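Local coordinates for p-47 protein (Clostridium botulinum E1 str. 'BoNT E Beluga', PDB 5WIX), which is of unknown function but adopts the elongated TULIP fold of bactericidal/permeability-increasing protein, which is consistent with a possible role in binding lipids, at residues 27-32 and 232-237; 340-345 and 415-420; 346-351 and 392-397; 400-405 and 426-431. All coordinates share one frame; numbering follows the deposited sequence.

In the fold
The four contacts cluster at the waist of this elongated molecule, where a six-stranded sheet joins the two lobes. Interaction 1 pairs two strands inside that sheet, and interaction 4 lays a short helix on strand 426-432; their centres are about 10 Å apart, and Leu236 and Ile428 share backbone hydrogen bonding. Interaction 2 uses an outermost strand, 414-422, to reach strand 328-343 of the eight-stranded sheet, while interaction 3 fastens a loop to that strand's hairpin partner, about 10 Å from interaction 2 between centres. Lys347 NZ bridges the two by a hydrogen bond to Val417 O. Interactions 1 and 3, about 23 Å apart between centres, do not touch. No ligand marks a functional site here.

Interaction 1: 27-32 and 232-237; sequences YGCSNR and SEVGLL
Backbone pairing between Gly28 and Gly235 forms the centre of this contact between strands 27-30 and 234-237, which run antiparallel with an angle of 163° between their directions. The two glycines make an antiparallel hydrogen-bonded pair: Gly28 N donates to Gly235 O and Gly235 N to Gly28 O, both at 3.0 Å. A third bond, from Ser30 N to Glu233 O at 3.1 Å, continues the pairing up to the helix. There Ser30 is the N-cap, its OG accepting a weak bond from Arg32 N.

Apolar contacts occupy the face that carries Tyr27, Cys29, Val234 and Leu236, from the two non-hydrogen-bonded pairs. Tyr27 and Leu236 lie side by side and point the same way. Leu236 CD1 sits at the ring edge, near the ring plane, 3.6 Å from Tyr27 CE1. Further along, Cys29 SG meets one branch of Val234, CG2, at 4.0 Å.

A backbone carbonyl oxygen is met separately: the other branch, Val234 CG1, anti to the backbone N (chi1 176°), rests its methyl 3.4 Å from Gly28 O.

Val234 shares a classic beta bulge with Glu233, both facing Gly430 of strand 426-432; the Glu233 carboxylate turns to Met432 N. Strand 203-210 flanks the pair on the 25-30 side, and Trp409 of strand 407-409 packs on Tyr27, Cys29 and Val234.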
loop_
_atom_site.group_PDB
_atom_site.type_symbol
_atom_site.label_atom_id
_atom_site.label_comp_id
_atom_site.label_asym_id
_atom_site.label_seq_id
_atom_site.Cartn_x
_atom_site.Cartn_y
_atom_site.Cartn_z
ATOM N N TYR A 27 -2.359 -3.373 1.962
ATOM C CA TYR A 27 -1.667 -4.485 1.282
ATOM C C TYR A 27 -2.648 -5.568 0.850
ATOM O O TYR A 27 -3.677 -5.752 1.498
ATOM C CB TYR A 27 -0.604 -5.105 2.183
ATOM C CG TYR A 27 0.265 -4.082 2.862
ATOM C CD1 TYR A 27 1.450 -3.649 2.285
ATOM C CD2 TYR A 27 -0.112 -3.547 4.069
ATOM C CE1 TYR A 27 2.251 -2.709 2.899
ATOM C CE2 TYR A 27 0.655 -2.615 4.700
ATOM C CZ TYR A 27 1.851 -2.188 4.119
ATOM O OH TYR A 27 2.628 -1.238 4.765
ATOM N N GLY A 28 -2.315 -6.297 -0.217
ATOM C CA GLY A 28 -3.200 -7.337 -0.724
ATOM C C GLY A 28 -2.529 -8.498 -1.445
ATOM O O GLY A 28 -1.488 -8.334 -2.094
ATOM N N CYS A 29 -3.129 -9.683 -1.331
ATOM C CA CYS A 29 -2.595 -10.889 -1.981
ATOM C C CYS A 29 -3.670 -11.831 -2.574
ATOM O O CYS A 29 -4.758 -12.013 -2.021
ATOM C CB CYS A 29 -1.721 -11.674 -0.990
ATOM S SG CYS A 29 -0.791 -13.056 -1.734
ATOM N N SER A 30 -3.329 -12.432 -3.709
ATOM C CA SER A 30 -4.193 -13.383 -4.394
ATOM C C SER A 30 -4.385 -14.630 -3.553
ATOM O O SER A 30 -3.418 -15.180 -3.016
ATOM C CB SER A 30 -3.594 -13.756 -5.758
ATOM O OG SER A 30 -4.346 -14.749 -6.439
ATOM N N ASN A 31 -5.628 -15.091 -3.444
ATOM C CA ASN A 31 -5.867 -16.375 -2.794
ATOM C C ASN A 31 -5.221 -17.474 -3.633
ATOM O O ASN A 31 -4.729 -18.465 -3.091
ATOM C CB ASN A 31 -7.368 -16.650 -2.582
ATOM C CG ASN A 31 -8.070 -17.094 -3.849
ATOM O OD1 ASN A 31 -7.782 -16.607 -4.948
ATOM N ND2 ASN A 31 -8.991 -18.035 -3.704
ATOM N N ARG A 32 -5.190 -17.273 -4.952
ATOM C CA ARG A 32 -4.587 -18.250 -5.851
ATOM C C ARG A 32 -3.131 -18.479 -5.448
ATOM O O ARG A 32 -2.595 -19.574 -5.623
ATOM C CB ARG A 32 -4.696 -17.802 -7.321
ATOM C CG ARG A 32 -6.133 -17.590 -7.842
ATOM C CD ARG A 32 -6.259 -17.777 -9.368
ATOM N NE ARG A 32 -5.352 -16.915 -10.130
ATOM C CZ ARG A 32 -5.679 -15.725 -10.636
ATOM N NH1 ARG A 32 -6.905 -15.241 -10.468
ATOM N NH2 ARG A 32 -4.776 -15.018 -11.314
ATOM N N SER A 232 -0.701 -9.397 -11.925
ATOM C CA SER A 232 -0.105 -9.239 -10.593
ATOM C C SER A 232 -0.716 -10.098 -9.463
ATOM O O SER A 232 -1.944 -10.154 -9.288
ATOM C CB SER A 232 -0.184 -7.766 -10.196
ATOM O OG SER A 232 -1.485 -7.256 -10.449
ATOM N N GLU A 233 0.166 -10.746 -8.696
ATOM C CA GLU A 233 -0.202 -11.552 -7.526
ATOM C C GLU A 233 -0.301 -10.727 -6.243
ATOM O O GLU A 233 -1.196 -10.943 -5.437
ATOM C CB GLU A 233 0.819 -12.660 -7.305
ATOM C CG GLU A 233 1.292 -13.341 -8.571
ATOM C CD GLU A 233 2.396 -14.343 -8.300
ATOM O OE1 GLU A 233 3.015 -14.252 -7.213
ATOM O OE2 GLU A 233 2.640 -15.217 -9.168
ATOM N N VAL A 234 0.637 -9.805 -6.032
ATOM C CA VAL A 234 0.622 -8.986 -4.818
ATOM C C VAL A 234 0.511 -7.500 -5.160
ATOM O O VAL A 234 1.054 -7.025 -6.165
ATOM C CB VAL A 234 1.876 -9.234 -3.939
ATOM C CG1 VAL A 234 1.895 -8.308 -2.731
ATOM C CG2 VAL A 234 1.903 -10.653 -3.456
ATOM N N GLY A 235 -0.232 -6.778 -4.328
ATOM C CA GLY A 235 -0.449 -5.364 -4.518
ATOM C C GLY A 235 -0.271 -4.579 -3.235
ATOM O O GLY A 235 -0.363 -5.120 -2.115
ATOM N N LEU A 236 -0.020 -3.283 -3.422
ATOM C CA LEU A 236 0.248 -2.335 -2.342
ATOM C C LEU A 236 -0.304 -0.979 -2.759
ATOM O O LEU A 236 0.035 -0.474 -3.832
ATOM C CB LEU A 236 1.750 -2.285 -2.062
ATOM C CG LEU A 236 2.431 -1.550 -0.896
ATOM C CD1 LEU A 236 3.673 -2.257 -0.410
ATOM C CD2 LEU A 236 2.799 -0.133 -1.342
ATOM N N LEU A 237 -1.160 -0.407 -1.919
ATOM C CA LEU A 237 -1.748 0.892 -2.210
ATOM C C LEU A 237 -1.374 1.975 -1.197
ATOM O O LEU A 237 -1.773 1.904 -0.025
ATOM C CB LEU A 237 -3.264 0.791 -2.271
ATOM C CG LEU A 237 -3.839 2.017 -2.978
ATOM C CD1 LEU A 237 -2.994 2.300 -4.216
ATOM C CD2 LEU A 237 -5.298 1.797 -3.356
#

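Interaction 2: 340-345 and 415-420; sequences FIYDNK and SEVTNI
The ring of Tyr342 has Ile420 over one face: Ile420 CB stands 3.9 Å from the Tyr342 ring centroid and 23° off the normal, a CH-pi contact displaced toward the rim. Asn419 approaches the same ring from an oblique direction, its OD1 3.4 Å from Tyr342 CE2, with amide and ring planes turned 67° against each other. The neighbouring ring, Phe340, is met at its edge by the CG2 branch of the isoleucine, Ile420 CG2 lying 3.7 Å from Phe340 CZ.

Ile420 thus serves both rings. Its CG1 is anti to its own carbonyl carbon (chi1 -63°), which puts that branch over the CE1 side of the tyrosine ring, 3.5 Å from Tyr342 CE1, and leaves CG2 for the phenylalanine. The isoleucine crosses each aromatic side chain at about a right angle.

Farther along, Val417 approaches the hydroxyl end of Tyr342, and the amide group of Asn344 lies close to the backbone carbonyl of Thr418. Within 340-345, Asp343 OD1 accepts from Lys345 N at 3.2 Å, an Asx turn at the end of strand 328-343, where the hairpin to strand 348-363 begins.

The strand axes come no closer than 7.8 Å, too far for backbone pairing, so side chains do the joining. Val349 touches both Phe340 and Ile420, extending the apolar patch. This is packing between two sheets: an edge strand of the central sheet, as between the lobes of a BPI-like TULIP protein, against the curled sheet of the neighbouring lobe.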
loop_
_atom_site.group_PDB
_atom_site.type_symbol
_atom_site.label_atom_id
_atom_site.label_comp_id
_atom_site.label_asym_id
_atom_site.label_seq_id
_atom_site.Cartn_x
_atom_site.Cartn_y
_atom_site.Cartn_z
ATOM N N PHE A 340 2.917 11.967 -14.281
ATOM C CA PHE A 340 3.499 10.690 -13.883
ATOM C C PHE A 340 3.833 9.861 -15.109
ATOM O O PHE A 340 3.128 9.914 -16.108
ATOM C CB PHE A 340 2.534 9.933 -12.974
ATOM C CG PHE A 340 2.940 8.513 -12.684
ATOM C CD1 PHE A 340 3.771 8.220 -11.614
ATOM C CD2 PHE A 340 2.455 7.466 -13.453
ATOM C CE1 PHE A 340 4.132 6.910 -11.334
ATOM C CE2 PHE A 340 2.805 6.158 -13.175
ATOM C CZ PHE A 340 3.641 5.879 -12.118
ATOM N N ILE A 341 4.913 9.098 -15.023
ATOM C CA ILE A 341 5.440 8.338 -16.155
ATOM C C ILE A 341 6.078 7.078 -15.621
ATOM O O ILE A 341 6.960 7.133 -14.760
ATOM C CB ILE A 341 6.496 9.138 -16.964
ATOM C CG1 ILE A 341 5.814 10.083 -17.950
ATOM C CG2 ILE A 341 7.452 8.188 -17.717
ATOM C CD1 ILE A 341 4.986 9.354 -18.943
ATOM N N TYR A 342 5.646 5.928 -16.111
ATOM C CA TYR A 342 6.255 4.723 -15.597
ATOM C C TYR A 342 6.935 3.927 -16.688
ATOM O O TYR A 342 6.401 3.731 -17.780
ATOM C CB TYR A 342 5.236 3.879 -14.873
ATOM C CG TYR A 342 5.817 2.578 -14.379
ATOM C CD1 TYR A 342 6.750 2.553 -13.344
ATOM C CD2 TYR A 342 5.435 1.371 -14.950
ATOM C CE1 TYR A 342 7.277 1.362 -12.896
ATOM C CE2 TYR A 342 5.957 0.185 -14.512
ATOM C CZ TYR A 342 6.874 0.180 -13.485
ATOM O OH TYR A 342 7.388 -1.020 -13.056
ATOM N N ASP A 343 8.148 3.497 -16.383
ATOM C CA ASP A 343 8.933 2.742 -17.331
ATOM C C ASP A 343 8.943 1.314 -16.830
ATOM O O ASP A 343 9.583 1.018 -15.824
ATOM C CB ASP A 343 10.340 3.321 -17.451
ATOM C CG ASP A 343 11.305 2.386 -18.149
ATOM O OD1 ASP A 343 10.876 1.609 -19.024
ATOM O OD2 ASP A 343 12.506 2.432 -17.821
ATOM N N ASN A 344 8.209 0.430 -17.500
ATOM C CA ASN A 344 8.070 -0.914 -16.970
ATOM C C ASN A 344 9.360 -1.718 -17.112
ATOM O O ASN A 344 9.581 -2.665 -16.371
ATOM C CB ASN A 344 6.909 -1.650 -17.639
ATOM C CG ASN A 344 6.383 -2.811 -16.787
ATOM O OD1 ASN A 344 6.266 -2.702 -15.558
ATOM N ND2 ASN A 344 6.069 -3.936 -17.446
ATOM N N LYS A 345 10.226 -1.331 -18.041
ATOM C CA LYS A 345 11.475 -2.070 -18.261
ATOM C C LYS A 345 12.509 -1.885 -17.136
ATOM O O LYS A 345 13.159 -2.843 -16.725
ATOM C CB LYS A 345 12.097 -1.677 -19.605
ATOM C CG LYS A 345 13.359 -2.449 -19.953
ATOM C CD LYS A 345 13.695 -2.332 -21.439
ATOM C CE LYS A 345 14.968 -3.103 -21.802
ATOM N NZ LYS A 345 16.196 -2.502 -21.194
ATOM N N SER A 415 9.759 -11.102 -6.251
ATOM C CA SER A 415 10.858 -11.075 -7.207
ATOM C C SER A 415 10.766 -9.926 -8.203
ATOM O O SER A 415 11.746 -9.215 -8.413
ATOM C CB SER A 415 10.930 -12.395 -7.969
ATOM O OG SER A 415 11.362 -13.440 -7.118
ATOM N N GLU A 416 9.605 -9.748 -8.826
ATOM C CA GLU A 416 9.478 -8.726 -9.858
ATOM C C GLU A 416 8.263 -7.838 -9.625
ATOM O O GLU A 416 7.180 -8.318 -9.311
ATOM C CB GLU A 416 9.417 -9.368 -11.255
ATOM N N VAL A 417 8.471 -6.531 -9.755
ATOM C CA VAL A 417 7.396 -5.544 -9.706
ATOM C C VAL A 417 6.778 -5.402 -11.101
ATOM O O VAL A 417 7.480 -5.133 -12.077
ATOM C CB VAL A 417 7.914 -4.163 -9.209
ATOM C CG1 VAL A 417 6.847 -3.085 -9.377
ATOM C CG2 VAL A 417 8.343 -4.250 -7.751
ATOM N N THR A 418 5.466 -5.582 -11.203
ATOM C CA THR A 418 4.831 -5.682 -12.519
ATOM C C THR A 418 4.239 -4.377 -13.038
ATOM O O THR A 418 4.146 -4.172 -14.248
ATOM C CB THR A 418 3.737 -6.721 -12.497
ATOM O OG1 THR A 418 2.792 -6.394 -11.463
ATOM C CG2 THR A 418 4.352 -8.082 -12.229
ATOM N N ASN A 419 3.818 -3.507 -12.125
ATOM C CA ASN A 419 3.353 -2.190 -12.524
ATOM C C ASN A 419 3.281 -1.218 -11.362
ATOM O O ASN A 419 3.180 -1.610 -10.199
ATOM C CB ASN A 419 1.982 -2.271 -13.199
ATOM C CG ASN A 419 1.734 -1.111 -14.153
ATOM O OD1 ASN A 419 2.673 -0.554 -14.722
ATOM N ND2 ASN A 419 0.465 -0.737 -14.329
ATOM N N ILE A 420 3.343 0.061 -11.706
ATOM C CA ILE A 420 3.193 1.137 -10.748
ATOM C C ILE A 420 2.129 2.086 -11.293
ATOM O O ILE A 420 2.142 2.435 -12.495
ATOM C CB ILE A 420 4.543 1.853 -10.513
ATOM C CG1 ILE A 420 5.522 0.837 -9.896
ATOM C CG2 ILE A 420 4.359 3.129 -9.698
ATOM C CD1 ILE A 420 6.751 1.402 -9.234
#

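Interaction 3: 346-351 and 392-397; sequences NKKVSF and AFELAN
Val349 and Leu395 lie side by side and point the same way, with Val349 CG1 and Leu395 CD1 3.6 Å apart. The second branch of the leucine goes to Phe351: Leu395 CD2 is 3.9 Å from Phe351 CE2. CG of Leu395 is anti to its carbonyl carbon (chi1 -49°), which sets the fork between valine and phenylalanine.

Phe351 and Phe393 meet obliquely, their planes at 45° and their centroids 5.8 Å apart. Contact is made by Phe351 CD2 and Phe393 CE1 at 4.0 Å. Leu248, Lys251 and Leu252 of helix 240-252 also touch the Phe393 side chain.

At the other border, Lys348 and Glu394 run across each other at a slant. The carboxylate lies along the aliphatic part of the lysine, Glu394 OE1 being 3.5 Å from Lys348 CB. The charged ends stay farther apart than a salt bridge, although their attraction may still help.

Two backbone bonds hold these side chains in step: Phe351 N donates to Phe393 O almost straight (176° at the hydrogen), and Leu395 N donates to Val349 O. They flank Ser350 and Glu394, which form a single bridge. The loop between helices 370-390 and 399-403 thereby lies along part of the edge of strand 348-363, the outer strand of the sheet in this TULIP-like lobe.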
loop_
_atom_site.group_PDB
_atom_site.type_symbol
_atom_site.label_atom_id
_atom_site.label_comp_id
_atom_site.label_asym_id
_atom_site.label_seq_id
_atom_site.Cartn_x
_atom_site.Cartn_y
_atom_site.Cartn_z
ATOM N N ASN A 346 12.673 -0.664 -16.636
ATOM C CA ASN A 346 13.669 -0.441 -15.591
ATOM C C ASN A 346 13.001 -0.033 -14.268
ATOM O O ASN A 346 13.661 0.314 -13.287
ATOM C CB ASN A 346 14.698 0.607 -16.041
ATOM C CG ASN A 346 15.219 0.379 -17.475
ATOM O OD1 ASN A 346 16.060 -0.499 -17.725
ATOM N ND2 ASN A 346 14.739 1.196 -18.414
ATOM N N LYS A 347 11.677 -0.115 -14.232
ATOM C CA LYS A 347 10.913 0.197 -13.016
ATOM C C LYS A 347 11.268 1.585 -12.456
ATOM O O LYS A 347 11.574 1.731 -11.266
ATOM C CB LYS A 347 11.138 -0.885 -11.942
ATOM C CG LYS A 347 11.368 -2.311 -12.472
ATOM C CD LYS A 347 10.162 -2.862 -13.220
ATOM C CE LYS A 347 10.409 -4.280 -13.716
ATOM N NZ LYS A 347 9.232 -4.817 -14.464
ATOM N N LYS A 348 11.213 2.594 -13.325
ATOM C CA LYS A 348 11.494 3.986 -12.957
ATOM C C LYS A 348 10.227 4.856 -12.955
ATOM O O LYS A 348 9.473 4.863 -13.929
ATOM C CB LYS A 348 12.527 4.593 -13.922
ATOM C CG LYS A 348 13.931 3.958 -13.874
ATOM C CD LYS A 348 14.512 4.013 -12.456
ATOM C CE LYS A 348 15.891 3.359 -12.376
ATOM N NZ LYS A 348 16.518 3.562 -11.031
ATOM N N VAL A 349 10.001 5.596 -11.872
ATOM C CA VAL A 349 8.928 6.593 -11.843
ATOM C C VAL A 349 9.470 7.992 -12.182
ATOM O O VAL A 349 10.517 8.419 -11.692
ATOM C CB VAL A 349 8.214 6.613 -10.477
ATOM C CG1 VAL A 349 7.423 7.906 -10.291
ATOM C CG2 VAL A 349 7.303 5.391 -10.343
ATOM N N SER A 350 8.733 8.711 -13.017
ATOM C CA SER A 350 9.260 9.861 -13.738
ATOM C C SER A 350 8.162 10.893 -13.832
ATOM O O SER A 350 6.982 10.555 -13.881
ATOM C CB SER A 350 9.721 9.410 -15.133
ATOM O OG SER A 350 10.007 10.499 -15.998
ATOM N N PHE A 351 8.527 12.158 -13.846
ATOM C CA PHE A 351 7.553 13.191 -14.165
ATOM C C PHE A 351 8.095 14.092 -15.250
ATOM O O PHE A 351 9.223 14.617 -15.166
ATOM C CB PHE A 351 7.191 14.013 -12.941
ATOM C CG PHE A 351 6.653 13.202 -11.811
ATOM C CD1 PHE A 351 5.286 13.218 -11.517
ATOM C CD2 PHE A 351 7.497 12.419 -11.032
ATOM C CE1 PHE A 351 4.790 12.483 -10.470
ATOM C CE2 PHE A 351 7.001 11.674 -9.968
ATOM C CZ PHE A 351 5.645 11.706 -9.693
ATOM N N ALA A 392 10.893 18.542 -13.483
ATOM C CA ALA A 392 10.959 17.398 -14.385
ATOM C C ALA A 392 12.113 16.489 -14.037
ATOM O O ALA A 392 13.194 16.583 -14.609
ATOM C CB ALA A 392 11.067 17.843 -15.822
ATOM N N PHE A 393 11.833 15.568 -13.130
ATOM C CA PHE A 393 12.831 14.697 -12.550
ATOM C C PHE A 393 12.370 13.236 -12.526
ATOM O O PHE A 393 11.326 12.896 -13.080
ATOM C CB PHE A 393 13.130 15.178 -11.131
ATOM C CG PHE A 393 11.903 15.527 -10.358
ATOM C CD1 PHE A 393 11.164 14.525 -9.701
ATOM C CD2 PHE A 393 11.444 16.838 -10.331
ATOM C CE1 PHE A 393 9.999 14.833 -8.987
ATOM C CE2 PHE A 393 10.288 17.168 -9.624
ATOM C CZ PHE A 393 9.559 16.151 -8.950
ATOM N N GLU A 394 13.154 12.393 -11.857
ATOM C CA GLU A 394 12.893 10.961 -11.717
ATOM C C GLU A 394 13.149 10.546 -10.271
ATOM O O GLU A 394 14.226 10.825 -9.746
ATOM C CB GLU A 394 13.780 10.137 -12.684
ATOM C CG GLU A 394 13.971 8.653 -12.298
ATOM C CD GLU A 394 14.760 7.835 -13.329
ATOM O OE1 GLU A 394 14.248 7.587 -14.454
ATOM O OE2 GLU A 394 15.892 7.412 -12.992
ATOM N N LEU A 395 12.186 9.868 -9.631
ATOM C CA LEU A 395 12.354 9.456 -8.230
ATOM C C LEU A 395 13.451 8.399 -8.121
ATOM O O LEU A 395 13.873 7.817 -9.126
ATOM C CB LEU A 395 11.050 8.933 -7.643
ATOM C CG LEU A 395 9.724 9.698 -7.764
ATOM C CD1 LEU A 395 8.619 8.903 -6.991
ATOM C CD2 LEU A 395 9.807 11.141 -7.278
ATOM N N ALA A 396 13.948 8.155 -6.918
ATOM C CA ALA A 396 15.118 7.277 -6.805
ATOM C C ALA A 396 14.894 6.109 -5.856
ATOM O O ALA A 396 15.812 5.308 -5.600
ATOM C CB ALA A 396 16.332 8.084 -6.363
ATOM N N ASN A 397 13.674 6.020 -5.333
ATOM C CA ASN A 397 13.295 4.906 -4.485
ATOM C C ASN A 397 13.520 3.567 -5.132
ATOM O O ASN A 397 13.574 3.450 -6.365
ATOM C CB ASN A 397 11.854 5.042 -4.086
ATOM C CG ASN A 397 11.603 6.342 -3.365
ATOM O OD1 ASN A 397 11.586 7.406 -3.986
ATOM N ND2 ASN A 397 11.450 6.273 -2.042
#

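Interaction 4: 400-405 and 426-431; sequences TDIIND and FCIQGN
Ile428 has the most surface buried here, and it meets two consecutive residues of helix 399-403 with different branches. Its CD1 touches Ile402 CG2 at 3.7 Å, while its CG2 lies 3.9 Å from Ile403 CD1. With chi1 -58° its CG1 is anti to the carbonyl carbon, and chi2 near 170° extends the chain so that CD1 reaches Ile402, while CG2 is left beside Ile403.

Ile403 slides past Ile428 in the opposite direction, its extended chain reaching the strand backbone so that Ile403 CD1 is also 3.9 Å from Ile428 O and 4.3 Å from Gly430 N. The methyl thus rests on the main chain next to the glycine, where no side chain intervenes. This is helix-on-sheet packing: the short helix packs on part of one face of the central sheet that links the two lobes in BPI-like TULIP proteins.

Ile402 contributes less, crossing Ile428 at about a right angle and touching through CG2. Leu236 of the adjoining strand and Ile414 of strand 414-422 also touch Ile403, and Met185 packs against Ile402. Gln429, whose side chain leaves from the other face of the strand, hydrogen-bonds through NE2 to Ile227 O and Ser229 OG.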
loop_
_atom_site.group_PDB
_atom_site.type_symbol
_atom_site.label_atom_id
_atom_site.label_comp_id
_atom_site.label_asym_id
_atom_site.label_seq_id
_atom_site.Cartn_x
_atom_site.Cartn_y
_atom_site.Cartn_z
ATOM N N THR A 400 10.857 -2.129 -5.316
ATOM C CA THR A 400 10.939 -3.512 -4.878
ATOM C C THR A 400 11.217 -3.569 -3.375
ATOM O O THR A 400 10.646 -4.400 -2.663
ATOM C CB THR A 400 12.034 -4.269 -5.618
ATOM O OG1 THR A 400 11.762 -4.258 -7.027
ATOM C CG2 THR A 400 12.106 -5.689 -5.116
ATOM N N ASP A 401 12.084 -2.672 -2.899
ATOM C CA ASP A 401 12.371 -2.602 -1.472
ATOM C C ASP A 401 11.095 -2.222 -0.721
ATOM O O ASP A 401 10.808 -2.764 0.355
ATOM C CB ASP A 401 13.495 -1.600 -1.185
ATOM C CG ASP A 401 14.881 -2.213 -1.312
ATOM O OD1 ASP A 401 14.984 -3.404 -1.675
ATOM O OD2 ASP A 401 15.872 -1.494 -1.046
ATOM N N ILE A 402 10.324 -1.311 -1.315
ATOM C CA ILE A 402 9.120 -0.777 -0.680
ATOM C C ILE A 402 8.010 -1.809 -0.567
ATOM O O ILE A 402 7.382 -1.924 0.477
ATOM C CB ILE A 402 8.569 0.448 -1.438
ATOM C CG1 ILE A 402 9.328 1.714 -1.023
ATOM C CG2 ILE A 402 7.064 0.624 -1.174
ATOM C CD1 ILE A 402 8.995 2.947 -1.878
ATOM N N ILE A 403 7.756 -2.560 -1.629
ATOM C CA ILE A 403 6.652 -3.489 -1.545
ATOM C C ILE A 403 7.034 -4.561 -0.513
ATOM O O ILE A 403 6.216 -4.925 0.333
ATOM C CB ILE A 403 6.271 -4.090 -2.931
ATOM C CG1 ILE A 403 4.892 -4.753 -2.858
ATOM C CG2 ILE A 403 7.335 -5.053 -3.458
ATOM C CD1 ILE A 403 4.256 -4.972 -4.211
ATOM N N ASN A 404 8.300 -4.978 -0.520
ATOM C CA ASN A 404 8.781 -6.004 0.404
ATOM C C ASN A 404 9.061 -5.525 1.841
ATOM O O ASN A 404 9.476 -6.315 2.690
ATOM C CB ASN A 404 10.052 -6.643 -0.158
ATOM C CG ASN A 404 9.766 -7.640 -1.267
ATOM O OD1 ASN A 404 8.796 -8.394 -1.197
ATOM N ND2 ASN A 404 10.612 -7.653 -2.293
ATOM N N ASP A 405 8.816 -4.251 2.122
ATOM C CA ASP A 405 9.296 -3.635 3.366
ATOM C C ASP A 405 8.462 -4.025 4.577
ATOM O O ASP A 405 8.983 -4.524 5.579
ATOM C CB ASP A 405 9.324 -2.106 3.222
ATOM C CG ASP A 405 10.044 -1.411 4.374
ATOM O OD1 ASP A 405 11.288 -1.509 4.447
ATOM O OD2 ASP A 405 9.372 -0.741 5.186
ATOM N N PHE A 426 -1.178 5.706 -4.800
ATOM C CA PHE A 426 0.077 5.304 -5.424
ATOM C C PHE A 426 0.156 3.823 -5.214
ATOM O O PHE A 426 0.181 3.363 -4.064
ATOM C CB PHE A 426 1.298 6.026 -4.810
ATOM C CG PHE A 426 2.622 5.633 -5.435
ATOM C CD1 PHE A 426 3.105 6.297 -6.555
ATOM C CD2 PHE A 426 3.387 4.604 -4.895
ATOM C CE1 PHE A 426 4.316 5.930 -7.128
ATOM C CE2 PHE A 426 4.607 4.244 -5.465
ATOM C CZ PHE A 426 5.067 4.907 -6.582
ATOM N N CYS A 427 0.149 3.081 -6.317
ATOM C CA CYS A 427 -0.041 1.644 -6.271
ATOM C C CYS A 427 1.120 0.920 -6.900
ATOM O O CYS A 427 1.506 1.200 -8.050
ATOM C CB CYS A 427 -1.337 1.243 -6.979
ATOM S SG CYS A 427 -1.616 -0.568 -7.082
ATOM N N ILE A 428 1.665 -0.021 -6.139
ATOM C CA ILE A 428 2.752 -0.867 -6.613
ATOM C C ILE A 428 2.224 -2.305 -6.696
ATOM O O ILE A 428 1.500 -2.719 -5.798
ATOM C CB ILE A 428 3.983 -0.784 -5.676
ATOM C CG1 ILE A 428 4.464 0.658 -5.571
ATOM C CG2 ILE A 428 5.087 -1.675 -6.178
ATOM C CD1 ILE A 428 5.535 0.927 -4.484
ATOM N N GLN A 429 2.588 -3.032 -7.754
ATOM C CA GLN A 429 2.118 -4.390 -8.020
ATOM C C GLN A 429 3.264 -5.307 -8.442
ATOM O O GLN A 429 4.182 -4.877 -9.142
ATOM C CB GLN A 429 1.056 -4.411 -9.129
ATOM C CG GLN A 429 -0.270 -3.733 -8.811
ATOM C CD GLN A 429 -1.190 -3.679 -10.020
ATOM O OE1 GLN A 429 -0.744 -3.819 -11.180
ATOM N NE2 GLN A 429 -2.486 -3.484 -9.764
ATOM N N GLY A 430 3.185 -6.585 -8.068
ATOM C CA GLY A 430 4.251 -7.519 -8.400
ATOM C C GLY A 430 3.902 -8.988 -8.279
ATOM O O GLY A 430 2.785 -9.332 -7.906
ATOM N N ASN A 431 4.871 -9.843 -8.613
ATOM C CA ASN A 431 4.757 -11.301 -8.482
ATOM C C ASN A 431 5.844 -11.887 -7.570
ATOM O O ASN A 431 7.030 -11.599 -7.752
ATOM C CB ASN A 431 4.859 -12.000 -9.856
ATOM C CG ASN A 431 3.877 -11.461 -10.888
ATOM O OD1 ASN A 431 2.799 -10.974 -10.549
ATOM N ND2 ASN A 431 4.254 -11.555 -12.163
#